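Local coordinates for amidohydrolase 3 domain-containing protein (Pyrococcus furiosus, PDB 3ICJ) that is an uncharacterized zinc-binding member of the amidohydrolase family that probably hydrolyses carbon-nitrogen bonds other than peptide bonds, at residues D160-L165 with N176-D181; E279-K284 with K339-D344; Y314-T319 with V406-E411; L429-D434 with L467-H472. All coordinates share one frame; numbering follows the deposited sequence. Where two conformers were deposited one is given.

Contact 1: residues D160-L165 with N176-D181; sequences DRPVFL and NSKMID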
loop_
_atom_site.group_PDB
_atom_site.type_symbol
_atom_site.label_atom_id
_atom_site.label_comp_id
_atom_site.label_asym_id
_atom_site.label_seq_id
_atom_site.Cartn_x
_atom_site.Cartn_y
_atom_site.Cartn_z
ATOM N N ASP A 160 -18.801 23.138 -16.352
ATOM C CA ASP A 160 -19.312 23.975 -15.249
ATOM C C ASP A 160 -19.094 23.430 -13.813
ATOM O O ASP A 160 -19.818 23.798 -12.875
ATOM C CB ASP A 160 -20.770 24.409 -15.500
ATOM C CG ASP A 160 -21.767 23.262 -15.383
ATOM O OD1 ASP A 160 -21.357 22.078 -15.294
ATOM O OD2 ASP A 160 -22.984 23.556 -15.378
ATOM N N ARG A 161 -18.161 22.508 -13.651
ATOM C CA ARG A 161 -17.710 22.170 -12.318
ATOM C C ARG A 161 -16.204 22.087 -12.173
ATOM O O ARG A 161 -15.533 22.076 -13.193
ATOM C CB ARG A 161 -18.384 20.897 -11.820
ATOM C CG ARG A 161 -17.987 19.632 -12.527
ATOM C CD ARG A 161 -19.051 18.567 -12.303
ATOM N NE ARG A 161 -19.525 18.017 -13.561
ATOM C CZ ARG A 161 -19.486 16.731 -13.872
ATOM N NH1 ARG A 161 -19.929 16.318 -15.049
ATOM N NH2 ARG A 161 -19.016 15.856 -13.011
ATOM N N PRO A 162 -15.683 22.031 -10.954
ATOM C CA PRO A 162 -14.215 22.036 -10.809
ATOM C C PRO A 162 -13.559 20.844 -11.489
ATOM O O PRO A 162 -14.100 19.739 -11.482
ATOM C CB PRO A 162 -13.992 21.970 -9.294
ATOM C CG PRO A 162 -15.219 22.553 -8.721
ATOM C CD PRO A 162 -16.338 22.137 -9.633
ATOM N N VAL A 163 -12.415 21.107 -12.106
ATOM C CA VAL A 163 -11.706 20.129 -12.915
ATOM C C VAL A 163 -10.232 20.207 -12.531
ATOM O O VAL A 163 -9.695 21.300 -12.374
ATOM C CB VAL A 163 -11.930 20.422 -14.429
ATOM C CG1 VAL A 163 -10.857 19.810 -15.273
ATOM C CG2 VAL A 163 -13.317 19.917 -14.889
ATOM N N PHE A 164 -9.579 19.061 -12.350
ATOM C CA PHE A 164 -8.160 19.057 -11.989
ATOM C C PHE A 164 -7.536 17.853 -12.678
ATOM O O PHE A 164 -7.872 16.707 -12.357
ATOM C CB PHE A 164 -8.008 18.986 -10.461
ATOM C CG PHE A 164 -6.569 19.025 -9.973
ATOM C CD1 PHE A 164 -6.014 20.213 -9.525
ATOM C CD2 PHE A 164 -5.784 17.875 -9.946
ATOM C CE1 PHE A 164 -4.699 20.262 -9.075
ATOM C CE2 PHE A 164 -4.462 17.913 -9.497
ATOM C CZ PHE A 164 -3.921 19.109 -9.063
ATOM N N LEU A 165 -6.648 18.114 -13.636
ATOM C CA LEU A 165 -6.150 17.066 -14.536
ATOM C C LEU A 165 -4.627 16.940 -14.553
ATOM O O LEU A 165 -3.938 17.838 -15.020
ATOM C CB LEU A 165 -6.641 17.312 -15.967
ATOM C CG LEU A 165 -8.134 17.560 -16.204
ATOM C CD1 LEU A 165 -8.367 18.036 -17.631
ATOM C CD2 LEU A 165 -8.963 16.327 -15.917
ATOM N N ASN A 176 -9.359 24.208 -14.251
ATOM C CA ASN A 176 -10.168 25.342 -14.720
ATOM C C ASN A 176 -10.303 26.419 -13.633
ATOM O O ASN A 176 -9.709 26.280 -12.549
ATOM C CB ASN A 176 -11.516 24.897 -15.308
ATOM C CG ASN A 176 -12.441 24.295 -14.283
ATOM O OD1 ASN A 176 -12.125 24.226 -13.087
ATOM N ND2 ASN A 176 -13.603 23.848 -14.746
ATOM N N SER A 177 -11.057 27.481 -13.934
ATOM C CA SER A 177 -11.219 28.628 -13.030
ATOM C C SER A 177 -11.896 28.299 -11.705
ATOM O O SER A 177 -11.456 28.785 -10.656
ATOM C CB SER A 177 -11.965 29.777 -13.721
ATOM O OG SER A 177 -11.215 30.245 -14.830
ATOM N N LYS A 178 -12.937 27.468 -11.762
ATOM C CA LYS A 178 -13.661 27.005 -10.569
ATOM C C LYS A 178 -12.723 26.326 -9.573
ATOM O O LYS A 178 -12.760 26.614 -8.373
ATOM C CB LYS A 178 -14.794 26.047 -10.951
ATOM C CG LYS A 178 -16.071 26.746 -11.375
ATOM C CD LYS A 178 -17.226 25.779 -11.413
ATOM C CE LYS A 178 -18.560 26.505 -11.267
ATOM N NZ LYS A 178 -18.955 27.199 -12.518
ATOM N N MET A 179 -11.864 25.453 -10.091
ATOM C CA MET A 179 -10.869 24.768 -9.288
ATOM C C MET A 179 -9.826 25.754 -8.723
ATOM O O MET A 179 -9.469 25.664 -7.552
ATOM C CB MET A 179 -10.210 23.657 -10.116
ATOM C CG MET A 179 -9.389 22.650 -9.317
ATOM S SD MET A 179 -10.363 21.565 -8.237
ATOM C CE MET A 179 -9.345 21.853 -6.830
ATOM N N ILE A 180 -9.361 26.695 -9.547
ATOM C CA ILE A 180 -8.421 27.748 -9.113
ATOM C C ILE A 180 -8.999 28.542 -7.927
ATOM O O ILE A 180 -8.290 28.809 -6.940
ATOM C CB ILE A 180 -8.063 28.724 -10.290
ATOM C CG1 ILE A 180 -7.097 28.049 -11.261
ATOM C CG2 ILE A 180 -7.420 30.015 -9.785
ATOM C CD1 ILE A 180 -7.078 28.647 -12.641
ATOM N N ASP A 181 -10.289 28.881 -8.028
ATOM C CA ASP A 181 -11.015 29.644 -7.000
ATOM C C ASP A 181 -11.112 28.883 -5.675
ATOM O O ASP A 181 -11.070 29.487 -4.596
ATOM C CB ASP A 181 -12.432 30.012 -7.482
ATOM C CG ASP A 181 -12.445 31.080 -8.588
ATOM O OD1 ASP A 181 -11.397 31.716 -8.865
ATOM O OD2 ASP A 181 -13.534 31.297 -9.168
#

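Contact 2: residues E279-K284 with K339-D344; sequences ELNLGK and KPLGLD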
loop_
_atom_site.group_PDB
_atom_site.type_symbol
_atom_site.label_atom_id
_atom_site.label_comp_id
_atom_site.label_asym_id
_atom_site.label_seq_id
_atom_site.Cartn_x
_atom_site.Cartn_y
_atom_site.Cartn_z
ATOM N N GLU A 279 -5.481 12.960 23.915
ATOM C CA GLU A 279 -6.530 13.647 24.675
ATOM C C GLU A 279 -7.680 12.719 25.079
ATOM O O GLU A 279 -8.430 13.029 26.001
ATOM C CB GLU A 279 -7.047 14.903 23.948
ATOM C CG GLU A 279 -6.114 16.111 23.985
ATOM C CD GLU A 279 -5.901 16.656 25.397
ATOM O OE1 GLU A 279 -4.724 16.801 25.803
ATOM O OE2 GLU A 279 -6.903 16.919 26.104
ATOM N N LEU A 280 -7.779 11.567 24.422
ATOM C CA LEU A 280 -8.719 10.525 24.830
ATOM C C LEU A 280 -8.036 9.315 25.451
ATOM O O LEU A 280 -8.717 8.403 25.910
ATOM C CB LEU A 280 -9.558 10.050 23.637
ATOM C CG LEU A 280 -10.750 10.909 23.231
ATOM C CD1 LEU A 280 -11.189 10.487 21.859
ATOM C CD2 LEU A 280 -11.904 10.777 24.235
ATOM N N ASN A 281 -6.698 9.315 25.458
ATOM C CA ASN A 281 -5.873 8.100 25.678
ATOM C C ASN A 281 -6.261 6.930 24.756
ATOM O O ASN A 281 -6.163 5.756 25.136
ATOM C CB ASN A 281 -5.880 7.685 27.162
ATOM C CG ASN A 281 -4.740 6.746 27.536
ATOM O OD1 ASN A 281 -3.663 6.759 26.932
ATOM N ND2 ASN A 281 -4.987 5.911 28.540
ATOM N N LEU A 282 -6.698 7.246 23.534
ATOM C CA LEU A 282 -7.005 6.214 22.550
ATOM C C LEU A 282 -5.747 5.780 21.823
ATOM O O LEU A 282 -5.077 6.591 21.175
ATOM C CB LEU A 282 -8.066 6.694 21.548
ATOM C CG LEU A 282 -8.452 5.818 20.345
ATOM C CD1 LEU A 282 -9.106 4.486 20.732
ATOM C CD2 LEU A 282 -9.364 6.618 19.381
ATOM N N GLY A 283 -5.419 4.492 21.922
ATOM C CA GLY A 283 -4.232 3.998 21.257
ATOM C C GLY A 283 -4.604 2.797 20.414
ATOM O O GLY A 283 -5.618 2.816 19.698
ATOM N N LYS A 284 -3.813 1.741 20.541
ATOM C CA LYS A 284 -4.086 0.480 19.847
ATOM C C LYS A 284 -5.497 -0.018 20.190
ATOM O O LYS A 284 -5.881 -0.092 21.364
ATOM C CB LYS A 284 -3.020 -0.568 20.183
ATOM C CG LYS A 284 -3.146 -1.892 19.398
ATOM C CD LYS A 284 -1.909 -2.770 19.615
ATOM C CE LYS A 284 -2.214 -4.261 19.456
ATOM N NZ LYS A 284 -1.020 -5.132 19.682
ATOM N N LYS A 339 4.716 4.613 22.107
ATOM C CA LYS A 339 4.934 3.640 23.184
ATOM C C LYS A 339 3.797 3.522 24.236
ATOM O O LYS A 339 3.181 2.452 24.322
ATOM C CB LYS A 339 6.276 3.878 23.877
ATOM C CG LYS A 339 7.497 3.343 23.165
ATOM C CD LYS A 339 8.683 3.670 24.059
ATOM C CE LYS A 339 9.932 2.995 23.609
ATOM N NZ LYS A 339 11.091 3.622 24.319
ATOM N N PRO A 340 3.462 4.604 24.982
ATOM C CA PRO A 340 2.411 4.313 25.978
ATOM C C PRO A 340 0.999 4.129 25.367
ATOM O O PRO A 340 0.130 3.600 26.038
ATOM C CB PRO A 340 2.459 5.529 26.916
ATOM C CG PRO A 340 2.897 6.649 26.043
ATOM C CD PRO A 340 3.849 6.030 25.021
ATOM N N LEU A 341 0.800 4.511 24.100
ATOM C CA LEU A 341 -0.470 4.246 23.383
ATOM C C LEU A 341 -0.527 2.841 22.759
ATOM O O LEU A 341 -1.527 2.475 22.117
ATOM C CB LEU A 341 -0.742 5.320 22.313
ATOM C CG LEU A 341 -0.922 6.772 22.806
ATOM C CD1 LEU A 341 -0.980 7.738 21.628
ATOM C CD2 LEU A 341 -2.146 6.923 23.680
ATOM N N GLY A 342 0.555 2.066 22.928
ATOM C CA GLY A 342 0.663 0.722 22.367
ATOM C C GLY A 342 0.675 0.683 20.835
ATOM O O GLY A 342 0.393 -0.354 20.237
ATOM N N LEU A 343 0.995 1.810 20.194
ATOM C CA LEU A 343 0.915 1.891 18.726
ATOM C C LEU A 343 2.220 1.461 18.069
ATOM O O LEU A 343 3.302 1.739 18.582
ATOM C CB LEU A 343 0.534 3.314 18.272
ATOM C CG LEU A 343 -0.869 3.814 18.627
ATOM C CD1 LEU A 343 -0.993 5.323 18.377
ATOM C CD2 LEU A 343 -1.928 3.049 17.829
ATOM N N ASP A 344 2.109 0.748 16.942
ATOM C CA ASP A 344 3.250 0.443 16.067
ATOM C C ASP A 344 3.792 1.709 15.361
ATOM O O ASP A 344 3.083 2.714 15.197
ATOM C CB ASP A 344 2.828 -0.597 14.998
ATOM C CG ASP A 344 4.020 -1.353 14.384
ATOM O OD1 ASP A 344 5.160 -1.278 14.921
ATOM O OD2 ASP A 344 3.798 -2.047 13.373
#

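Contact 3: residues Y314-T319 with V406-E411; sequences YTDNPT and VNRVGE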
loop_
_atom_site.group_PDB
_atom_site.type_symbol
_atom_site.label_atom_id
_atom_site.label_comp_id
_atom_site.label_asym_id
_atom_site.label_seq_id
_atom_site.Cartn_x
_atom_site.Cartn_y
_atom_site.Cartn_z
ATOM N N TYR A 314 24.232 10.547 -5.893
ATOM C CA TYR A 314 23.630 9.809 -7.026
ATOM C C TYR A 314 24.618 9.666 -8.180
ATOM O O TYR A 314 25.377 10.590 -8.485
ATOM C CB TYR A 314 22.325 10.471 -7.521
ATOM C CG TYR A 314 21.134 10.140 -6.646
ATOM C CD1 TYR A 314 20.909 10.828 -5.451
ATOM C CD2 TYR A 314 20.250 9.119 -7.001
ATOM C CE1 TYR A 314 19.842 10.526 -4.624
ATOM C CE2 TYR A 314 19.177 8.796 -6.191
ATOM C CZ TYR A 314 18.983 9.493 -4.999
ATOM O OH TYR A 314 17.913 9.178 -4.212
ATOM N N THR A 315 24.626 8.492 -8.797
ATOM C CA THR A 315 25.495 8.251 -9.950
ATOM C C THR A 315 25.123 9.177 -11.113
ATOM O O THR A 315 26.001 9.682 -11.798
ATOM C CB THR A 315 25.481 6.756 -10.358
ATOM O OG1 THR A 315 25.846 5.973 -9.226
ATOM C CG2 THR A 315 26.469 6.459 -11.506
ATOM N N ASP A 316 23.830 9.421 -11.308
ATOM C CA ASP A 316 23.368 10.312 -12.382
ATOM C C ASP A 316 22.989 11.734 -11.942
ATOM O O ASP A 316 22.314 12.449 -12.686
ATOM C CB ASP A 316 22.217 9.661 -13.174
ATOM C CG ASP A 316 20.953 9.447 -12.333
ATOM O OD1 ASP A 316 20.970 9.656 -11.091
ATOM O OD2 ASP A 316 19.916 9.080 -12.933
ATOM N N ASN A 317 23.385 12.105 -10.721
ATOM C CA ASN A 317 23.458 13.515 -10.273
ATOM C C ASN A 317 24.408 13.613 -9.069
ATOM O O ASN A 317 23.949 13.559 -7.913
ATOM C CB ASN A 317 22.069 14.086 -9.927
ATOM C CG ASN A 317 22.074 15.602 -9.688
ATOM O OD1 ASN A 317 23.116 16.244 -9.531
ATOM N ND2 ASN A 317 20.887 16.175 -9.643
ATOM N N PRO A 318 25.731 13.750 -9.330
ATOM C CA PRO A 318 26.737 13.793 -8.254
ATOM C C PRO A 318 26.673 15.011 -7.321
ATOM O O PRO A 318 27.475 15.101 -6.376
ATOM C CB PRO A 318 28.076 13.761 -9.021
ATOM C CG PRO A 318 27.722 13.078 -10.326
ATOM C CD PRO A 318 26.377 13.624 -10.655
ATOM N N THR A 319 25.735 15.923 -7.574
ATOM C CA THR A 319 25.580 17.137 -6.771
ATOM C C THR A 319 24.580 16.926 -5.620
ATOM O O THR A 319 24.404 17.818 -4.792
ATOM C CB THR A 319 25.150 18.369 -7.625
ATOM O OG1 THR A 319 23.759 18.288 -7.927
ATOM C CG2 THR A 319 25.963 18.480 -8.941
ATOM N N VAL A 406 20.024 1.103 -11.814
ATOM C CA VAL A 406 21.454 1.189 -12.130
ATOM C C VAL A 406 21.872 2.612 -12.547
ATOM O O VAL A 406 22.917 3.077 -12.136
ATOM C CB VAL A 406 21.917 0.111 -13.155
ATOM C CG1 VAL A 406 23.364 0.361 -13.625
ATOM C CG2 VAL A 406 21.813 -1.282 -12.534
ATOM N N ASN A 407 21.033 3.306 -13.314
ATOM C CA ASN A 407 21.293 4.700 -13.655
ATOM C C ASN A 407 21.423 5.604 -12.424
ATOM O O ASN A 407 22.300 6.460 -12.399
ATOM C CB ASN A 407 20.240 5.276 -14.616
ATOM C CG ASN A 407 20.284 4.642 -15.991
ATOM O OD1 ASN A 407 21.259 3.981 -16.358
ATOM N ND2 ASN A 407 19.215 4.837 -16.759
ATOM N N ARG A 408 20.573 5.396 -11.417
ATOM C CA ARG A 408 20.581 6.233 -10.194
ATOM C C ARG A 408 21.760 5.982 -9.274
ATOM O O ARG A 408 22.324 6.925 -8.717
ATOM C CB ARG A 408 19.293 6.043 -9.369
ATOM C CG ARG A 408 18.017 6.493 -10.062
ATOM C CD ARG A 408 17.936 8.022 -10.170
ATOM N NE ARG A 408 16.634 8.424 -10.686
ATOM C CZ ARG A 408 16.317 8.459 -11.982
ATOM N NH1 ARG A 408 15.098 8.825 -12.356
ATOM N NH2 ARG A 408 17.211 8.107 -12.903
ATOM N N VAL A 409 22.117 4.712 -9.096
ATOM C CA VAL A 409 23.047 4.332 -8.046
ATOM C C VAL A 409 24.280 3.562 -8.525
ATOM O O VAL A 409 25.201 3.333 -7.751
ATOM C CB VAL A 409 22.330 3.564 -6.877
ATOM C CG1 VAL A 409 21.194 4.397 -6.295
ATOM C CG2 VAL A 409 21.861 2.158 -7.306
ATOM N N GLY A 410 24.316 3.183 -9.799
ATOM C CA GLY A 410 25.490 2.513 -10.351
ATOM C C GLY A 410 25.421 1.014 -10.120
ATOM O O GLY A 410 24.625 0.543 -9.311
ATOM N N GLU A 411 26.272 0.282 -10.829
ATOM C CA GLU A 411 26.336 -1.177 -10.775
ATOM C C GLU A 411 26.620 -1.755 -9.382
ATOM O O GLU A 411 26.024 -2.771 -9.015
ATOM C CB GLU A 411 27.380 -1.712 -11.787
ATOM C CG GLU A 411 27.196 -1.179 -13.205
ATOM C CD GLU A 411 27.975 -1.950 -14.271
ATOM O OE1 GLU A 411 28.750 -2.868 -13.925
ATOM O OE2 GLU A 411 27.807 -1.623 -15.464
#

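Contact 4: residues L429-D434 with L467-H472; sequences LGFSTD and LHLYTH. With ZN (zinc ion), chain B.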
loop_
_atom_site.group_PDB
_atom_site.type_symbol
_atom_site.label_atom_id
_atom_site.label_comp_id
_atom_site.label_asym_id
_atom_site.label_seq_id
_atom_site.Cartn_x
_atom_site.Cartn_y
_atom_site.Cartn_z
ATOM N N LEU A 429 9.399 -10.475 6.923
ATOM C CA LEU A 429 9.199 -9.635 5.740
ATOM C C LEU A 429 7.817 -9.900 5.153
ATOM O O LEU A 429 7.300 -10.994 5.267
ATOM C CB LEU A 429 10.310 -9.846 4.693
ATOM C CG LEU A 429 10.210 -8.989 3.424
ATOM C CD1 LEU A 429 11.488 -8.272 3.101
ATOM C CD2 LEU A 429 9.803 -9.869 2.264
ATOM N N GLY A 430 7.221 -8.887 4.545
ATOM C CA GLY A 430 5.886 -9.027 3.960
ATOM C C GLY A 430 5.845 -8.331 2.618
ATOM O O GLY A 430 6.669 -7.444 2.355
ATOM N N PHE A 431 4.891 -8.746 1.773
ATOM C CA PHE A 431 4.748 -8.193 0.444
ATOM C C PHE A 431 3.597 -7.215 0.360
ATOM O O PHE A 431 2.561 -7.388 1.015
ATOM C CB PHE A 431 4.569 -9.287 -0.612
ATOM C CG PHE A 431 5.851 -9.988 -1.015
ATOM C CD1 PHE A 431 7.100 -9.567 -0.547
ATOM C CD2 PHE A 431 5.795 -11.076 -1.883
ATOM C CE1 PHE A 431 8.272 -10.233 -0.943
ATOM C CE2 PHE A 431 6.956 -11.738 -2.283
ATOM C CZ PHE A 431 8.199 -11.311 -1.815
ATOM N N SER A 432 3.800 -6.196 -0.469
ATOM C CA SER A 432 2.832 -5.144 -0.699
ATOM C C SER A 432 3.008 -4.556 -2.083
ATOM O O SER A 432 3.965 -4.876 -2.787
ATOM C CB SER A 432 2.966 -4.032 0.342
ATOM O OG SER A 432 4.308 -3.573 0.509
ATOM N N THR A 433 2.078 -3.685 -2.460
ATOM C CA THR A 433 2.107 -3.040 -3.757
ATOM C C THR A 433 2.377 -1.544 -3.684
ATOM O O THR A 433 2.815 -0.954 -4.681
ATOM C CB THR A 433 0.781 -3.272 -4.506
ATOM O OG1 THR A 433 -0.312 -2.749 -3.733
ATOM C CG2 THR A 433 0.565 -4.758 -4.722
ATOM N N ASP A 434 2.094 -0.929 -2.522
ATOM C CA ASP A 434 2.116 0.534 -2.350
ATOM C C ASP A 434 1.088 1.144 -3.300
ATOM O O ASP A 434 1.274 2.252 -3.800
ATOM C CB ASP A 434 3.531 1.133 -2.553
ATOM C CG ASP A 434 3.677 2.553 -1.979
ATOM O OD1 ASP A 434 2.719 3.082 -1.370
ATOM O OD2 ASP A 434 4.761 3.144 -2.149
ATOM N N LEU A 467 4.301 -16.706 -1.959
ATOM C CA LEU A 467 2.946 -16.870 -1.418
ATOM C C LEU A 467 2.926 -16.763 0.115
ATOM O O LEU A 467 2.054 -16.096 0.681
ATOM C CB LEU A 467 2.331 -18.182 -1.900
ATOM C CG LEU A 467 1.992 -18.195 -3.405
ATOM C CD1 LEU A 467 1.895 -19.605 -3.936
ATOM C CD2 LEU A 467 0.738 -17.422 -3.729
ATOM N N HIS A 468 3.905 -17.385 0.778
ATOM C CA HIS A 468 4.085 -17.176 2.204
ATOM C C HIS A 468 4.202 -15.696 2.589
ATOM O O HIS A 468 3.464 -15.215 3.467
ATOM C CB HIS A 468 5.312 -17.922 2.727
ATOM C CG HIS A 468 5.676 -17.515 4.115
ATOM N ND1 HIS A 468 4.836 -17.726 5.188
ATOM C CD2 HIS A 468 6.772 -16.886 4.605
ATOM C CE1 HIS A 468 5.404 -17.245 6.284
ATOM N NE2 HIS A 468 6.576 -16.730 5.955
ATOM N N LEU A 469 5.108 -14.980 1.917
ATOM C CA LEU A 469 5.343 -13.536 2.169
ATOM C C LEU A 469 4.134 -12.632 1.917
ATOM O O LEU A 469 3.951 -11.625 2.598
ATOM C CB LEU A 469 6.567 -13.036 1.377
ATOM C CG LEU A 469 7.833 -13.791 1.816
ATOM C CD1 LEU A 469 8.984 -13.558 0.828
ATOM C CD2 LEU A 469 8.249 -13.481 3.253
ATOM N N TYR A 470 3.295 -13.011 0.973
ATOM C CA TYR A 470 2.116 -12.235 0.625
ATOM C C TYR A 470 0.878 -12.628 1.435
ATOM O O TYR A 470 -0.186 -12.085 1.238
ATOM C CB TYR A 470 1.830 -12.385 -0.863
ATOM C CG TYR A 470 1.438 -11.129 -1.592
ATOM C CD1 TYR A 470 1.899 -10.881 -2.859
ATOM C CD2 TYR A 470 0.593 -10.209 -1.021
ATOM C CE1 TYR A 470 1.530 -9.760 -3.532
ATOM C CE2 TYR A 470 0.226 -9.086 -1.685
ATOM C CZ TYR A 470 0.697 -8.865 -2.943
ATOM O OH TYR A 470 0.328 -7.747 -3.610
ATOM N N THR A 471 1.045 -13.571 2.350
ATOM C CA THR A 471 -0.001 -13.967 3.265
ATOM C C THR A 471 0.412 -13.821 4.733
ATOM O O THR A 471 0.153 -12.810 5.350
ATOM C CB THR A 471 -0.501 -15.392 2.963
ATOM O OG1 THR A 471 0.604 -16.288 2.920
ATOM C CG2 THR A 471 -1.215 -15.448 1.642
ATOM N N HIS A 472 1.067 -14.833 5.280
ATOM C CA HIS A 472 1.498 -14.806 6.662
ATOM C C HIS A 472 2.622 -13.806 6.888
ATOM O O HIS A 472 2.717 -13.212 7.932
ATOM C CB HIS A 472 1.909 -16.199 7.153
ATOM C CG HIS A 472 2.063 -16.300 8.639
ATOM N ND1 HIS A 472 3.202 -16.778 9.239
ATOM C CD2 HIS A 472 1.223 -15.972 9.646
ATOM C CE1 HIS A 472 3.052 -16.756 10.547
ATOM N NE2 HIS A 472 1.862 -16.266 10.819
HETATM ZN ZN ZN B . 3.340 4.313 0.613
#

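Contact 1: residues D160-L165 with N176-D181
The side-chain amide of N176 lies across the backbone of P162 and V163 and supplies most of the polar chemistry here. Its ND2 donates to R161 O at 3.0 Å with an N-H...O angle of 162°, the acceptor lying close to the amide plane. Its OD1 takes two backbone N-H groups from opposite faces of that plane: V163 N at 3.3 Å, well above the carbonyl plane, and M179 N at 3.2 Å. The second is the N-cap bond of helix 177-183. A chi1 of 67°, with CG lodged between the backbone N and the carbonyl carbon, turns the amide to serve helix and strand together. A weak backbone bond from N176 N to V163 O adds to the pairing of strand 163-167 with strand 172-175.

Apolar contacts lie beside the amide. M179 folds back over the strand: its SD rests 3.8 Å from P162 CB, and its CG comes 4.1 Å from F164 CB, near the plane of the phenyl ring at the ring edge. On the more exposed flank the aliphatic chain of K178 runs past the proline and then a carbonyl, its CE 3.4 Å from D160 O.

ND2 also donates to L156 O, and so both amide atoms of the buried N176 are doubly engaged. Such a grip fixes the amide's rotation and ties the start of the helix to the first strand of the hairpin that precedes it.

Contact 2: residues E279-K284 with K339-D344
K284 N donates to L341 O in a bond of 2.9 Å, with an N-H...O angle of 163° and the donor almost in line with the carbonyl bond. The same oxygen receives a CA-H...O contact from G283, whose CA is 3.2 Å away, so two successive residues of 279-284 close on one carbonyl. G283, without a side chain, passes close to this oxygen.

K284 was modelled in two conformers; in the one described here the chain is extended and its CD passes 3.4 Å from G342 O, with a cation-pi contact to W293 farther out. The two leucines use one methyl branch each: L341 CD2 approaches N281 OD1 at 3.6 Å, while L343 CD2 lies 3.6 Å from K284 N, beside the peptide that makes the hydrogen bond. Both also touch helix 274-280, L341 at L274 and E278, L343 at L277.

N281 and G342, each with positive phi, are the C-prime residues of Schellman motifs. The contact thus joins two helix ends, of helices 274-280 and 328-338, at the turns leading toward strands 285-286 and 346-349.

Contact 3: residues Y314-T319 with V406-E411
D316 reaches the helical segment 406-411 along its whole side chain. Its CB lies 3.3 Å from N407 O, and CG sits equally near that carbonyl; OD1 then packs against R408 CA and CD, both 3.6 Å away. At the tip, OD2 forms a salt bridge with R408 NH2 at 2.9 Å. The N-H...O angle is 122°, so the hydrogen bond within it is weak, and the carboxylate and guanidinium planes are turned 33° apart. OD2 has a second cationic partner in R306. The arginine bends at chi2 (-71°), bringing its CD alongside the carboxylate.

Beside this pair, T315 N donates to R408 O at 2.8 Å. Y314 CD2 is 3.5 Å from the same oxygen, and R408 CB lies at the edge of the tyrosine ring, near its plane. T315 OG1 packs close to the V409 carbonyl. Outside the two segments, Y314 OH bonds to A308 O and T315 OG1 to R413.

Y314 to N317 form a type I beta turn. Through it, the long loop that follows barrel strand 290-294 docks on helix 405-413, a loop-on-helix junction at the edge of the amidohydrolase barrel.

Contact 4: residues L429-D434 with L467-H472
Strand 429-431 leads directly into the metal site of this amidohydrolase, and the helical segment 467-472 crosses it at 91°. F431 lies at the centre of the junction. L469 CB sits over the middle of the F431 ring, 3.7 Å from its centroid, in a CH-pi contact; L469 CD1 continues across the same ring to 3.6 Å from CZ. F431 CB in turn stands over a face of the Y470 ring, displaced toward its rim, 3.9 Å from that centroid. The phenyl and phenol side chains cross at about a right angle, and Y470 CD1 meets the edge of the F431 ring.

The backbone is tied by F431 N to L469 O at 3.1 Å, and L469 O also accepts from S474 OG. L469 CD2 reaches back to L429 O. Farther along, the methyl CG2 of T433 approaches Y470 OH at 3.2 Å, while T433 OG1 bonds to D99.

Beyond the strand, D434 brings OD1 to 2.4 Å from the zinc ion that H101, H103 and the carboxylated K296 also bind. An aspartate at the C-terminal end of the last, eighth barrel strand is characteristic of the amidohydrolase binuclear metal centre.

Overall arrangement
Contact 1 comes first along the chain and closes before the others open; contacts 2 and 3 interleave, and contact 4 follows both. Contact 4 is fully buried, its centre 11 Å from that of the chain, whereas contacts 1, 2 and 3 lie 23 to 29 Å out and are partly buried. Contacts 2 and 4 are the nearest pair, with centres 26 Å apart; both sit at strands of the barrel, contact 2 just before strand 346-349 and contact 4 on strand 429-431. Contact 3 joins the loop after strand 290-294 to helix 405-413, and contact 1 belongs to a separate mixed sheet. No two touch: three partly buried contacts lie farther out, and only contact 4 holds a zinc ligand.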